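Local coordinates for sugar ABC transporter, periplasmic sugar-binding protein (Caulobacter crescentus, PDB 4IRX) that binds myo-inositol in the periplasm, probably delivering it to an ABC transporter for uptake into the cell, at residues A[28-33]-A[257-262]. Residues are numbered along the deposited sequence; the frame is centred on the assembly and turned at random. Where two conformers were deposited one is given.
Sequences RELEDE and TALRQA
Leu-30 and Glu-33 of helix segment 28-33 meet Leu-259 and Arg-260 of helix segment 257-262, the two axes running roughly parallel, 33° apart, and coming within 10.1 Å of each other. The nearest CA atoms across the pair are those of Glu-33 and Leu-259, 7.6 Å apart, and the side chains bridge the rest of the gap. CD2 of Leu-259 makes the closest apolar contacts: in one of the two conformers modelled for Leu-30 it lies 4.0 Å from CD1 of that residue, the two side chains crossing at about a right angle, and it is 4.1 Å from CG of Glu-33, so the aliphatic part of the glutamate packs against the leucine before its carboxylate turns off to Arg-260. That turn is made by the bend at chi2 (73°), after CG has left opposite the backbone N. Arg-260 grips the carboxylate side-on. NE reaches OE2 of Glu-33 at 2.8 Å in an almost straight bond within the guanidinium plane, while NH2 makes a longer, more bent bond of 3.1 Å to OE1. With the two planes 70° apart, both oxygens are approached from above the carboxylate plane. Arg-256, one turn before Arg-260, also forms a salt bridge to OE1, so two arginines share this carboxylate, which would probably favour its charged form. In this periplasmic-binding-protein fold, helices 21-37 and 251-268 lie side by side against the sheet of one lobe: Leu-30 rests on Val-13 and Phe-15 of strand 10-15, and Leu-259 on Val-11 and on Ile-69 of strand 67-70.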
loop_
_atom_site.group_PDB
_atom_site.type_symbol
_atom_site.label_atom_id
_atom_site.label_comp_id
_atom_site.label_asym_id
_atom_site.label_seq_id
_atom_site.Cartn_x
_atom_site.Cartn_y
_atom_site.Cartn_z
ATOM N N ARG A 28 -1.395 -14.235 -2.857
ATOM C CA ARG A 28 -0.608 -15.446 -3.112
ATOM C C ARG A 28 0.242 -15.869 -1.917
ATOM O O ARG A 28 0.346 -17.059 -1.615
ATOM C CB ARG A 28 0.277 -15.304 -4.359
ATOM C CG ARG A 28 -0.515 -15.168 -5.634
ATOM C CD ARG A 28 0.378 -15.298 -6.872
ATOM N NE ARG A 28 1.175 -14.102 -7.127
ATOM C CZ ARG A 28 0.883 -13.187 -8.051
ATOM N NH1 ARG A 28 -0.190 -13.324 -8.819
ATOM N NH2 ARG A 28 1.668 -12.133 -8.210
ATOM N N GLU A 29 0.861 -14.893 -1.248
ATOM C CA GLU A 29 1.692 -15.227 -0.095
ATOM C C GLU A 29 0.802 -15.691 1.044
ATOM O O GLU A 29 1.168 -16.587 1.801
ATOM C CB GLU A 29 2.550 -14.035 0.334
ATOM C CG GLU A 29 3.369 -13.394 -0.797
ATOM C CD GLU A 29 4.377 -14.330 -1.474
ATOM O OE1 GLU A 29 4.993 -15.199 -0.830
ATOM O OE2 GLU A 29 4.598 -14.156 -2.691
ATOM N N LEU A 30 -0.373 -15.083 1.159
ATOM C CA LEU A 30 -1.339 -15.493 2.176
ATOM C C LEU A 30 -1.724 -16.957 2.006
ATOM O O LEU A 30 -1.766 -17.705 2.992
ATOM C CB LEU A 30 -2.593 -14.622 2.099
ATOM C CG LEU A 30 -3.776 -15.100 2.931
ATOM C CD1 LEU A 30 -3.503 -14.826 4.396
ATOM C CD2 LEU A 30 -5.038 -14.352 2.481
ATOM N N GLU A 31 -1.995 -17.380 0.774
ATOM C CA GLU A 31 -2.417 -18.751 0.531
ATOM C C GLU A 31 -1.319 -19.757 0.853
ATOM O O GLU A 31 -1.612 -20.833 1.377
ATOM C CB GLU A 31 -2.892 -18.928 -0.902
ATOM C CG GLU A 31 -4.199 -18.216 -1.152
ATOM C CD GLU A 31 -4.509 -18.082 -2.625
ATOM O OE1 GLU A 31 -3.600 -18.336 -3.460
ATOM O OE2 GLU A 31 -5.656 -17.699 -2.943
ATOM N N ASP A 32 -0.054 -19.416 0.556
ATOM C CA ASP A 32 1.085 -20.283 0.906
ATOM C C ASP A 32 1.178 -20.457 2.413
ATOM O O ASP A 32 1.204 -21.575 2.946
ATOM C CB ASP A 32 2.406 -19.713 0.365
ATOM C CG ASP A 32 3.645 -20.411 0.955
ATOM O OD1 ASP A 32 3.708 -21.656 0.955
ATOM O OD2 ASP A 32 4.560 -19.699 1.464
ATOM N N GLU A 33 1.203 -19.324 3.108
ATOM C CA GLU A 33 1.319 -19.367 4.559
ATOM C C GLU A 33 0.144 -20.101 5.191
ATOM O O GLU A 33 0.330 -20.849 6.150
ATOM C CB GLU A 33 1.485 -17.961 5.142
ATOM C CG GLU A 33 1.883 -17.936 6.630
ATOM C CD GLU A 33 3.332 -18.331 6.926
ATOM O OE1 GLU A 33 4.194 -18.269 6.025
ATOM O OE2 GLU A 33 3.604 -18.712 8.087
ATOM N N THR A 257 2.863 -12.360 8.741
ATOM C CA THR A 257 2.905 -12.020 10.156
ATOM C C THR A 257 1.510 -11.892 10.730
ATOM O O THR A 257 1.245 -12.387 11.839
ATOM C CB THR A 257 3.712 -10.739 10.380
ATOM O OG1 THR A 257 5.061 -10.933 9.916
ATOM C CG2 THR A 257 3.711 -10.329 11.829
ATOM N N ALA A 258 0.609 -11.246 9.995
ATOM C CA ALA A 258 -0.777 -11.172 10.474
ATOM C C ALA A 258 -1.408 -12.558 10.639
ATOM O O ALA A 258 -2.083 -12.818 11.639
ATOM C CB ALA A 258 -1.627 -10.297 9.545
ATOM N N LEU A 259 -1.194 -13.440 9.667
ATOM C CA LEU A 259 -1.763 -14.774 9.754
ATOM C C LEU A 259 -1.144 -15.594 10.877
ATOM O O LEU A 259 -1.849 -16.333 11.550
ATOM C CB LEU A 259 -1.647 -15.502 8.412
ATOM C CG LEU A 259 -2.461 -16.781 8.353
ATOM C CD1 LEU A 259 -3.950 -16.439 8.476
ATOM C CD2 LEU A 259 -2.149 -17.501 7.034
ATOM N N ARG A 260 0.169 -15.480 11.068
ATOM C CA ARG A 260 0.842 -16.181 12.174
ATOM C C ARG A 260 0.295 -15.757 13.522
ATOM O O ARG A 260 0.029 -16.604 14.381
ATOM C CB ARG A 260 2.361 -15.988 12.112
ATOM C CG ARG A 260 3.031 -16.694 10.954
ATOM C CD ARG A 260 4.388 -16.080 10.661
ATOM N NE ARG A 260 4.925 -16.695 9.463
ATOM C CZ ARG A 260 6.040 -16.339 8.856
ATOM N NH1 ARG A 260 6.766 -15.314 9.295
ATOM N NH2 ARG A 260 6.412 -17.005 7.759
ATOM N N GLN A 261 0.106 -14.455 13.704
ATOM C CA GLN A 261 -0.538 -13.973 14.917
ATOM C C GLN A 261 -1.960 -14.507 15.049
ATOM O O GLN A 261 -2.357 -14.917 16.133
ATOM C CB GLN A 261 -0.563 -12.448 14.932
ATOM C CG GLN A 261 0.806 -11.774 15.097
ATOM C CD GLN A 261 0.649 -10.349 15.588
ATOM O OE1 GLN A 261 -0.218 -10.079 16.423
ATOM N NE2 GLN A 261 1.437 -9.429 15.053
ATOM N N ALA A 262 -2.720 -14.510 13.959
ATOM C CA ALA A 262 -4.089 -15.033 14.011
ATOM C C ALA A 262 -4.130 -16.492 14.473
ATOM O O ALA A 262 -4.981 -16.864 15.279
ATOM C CB ALA A 262 -4.749 -14.884 12.647
#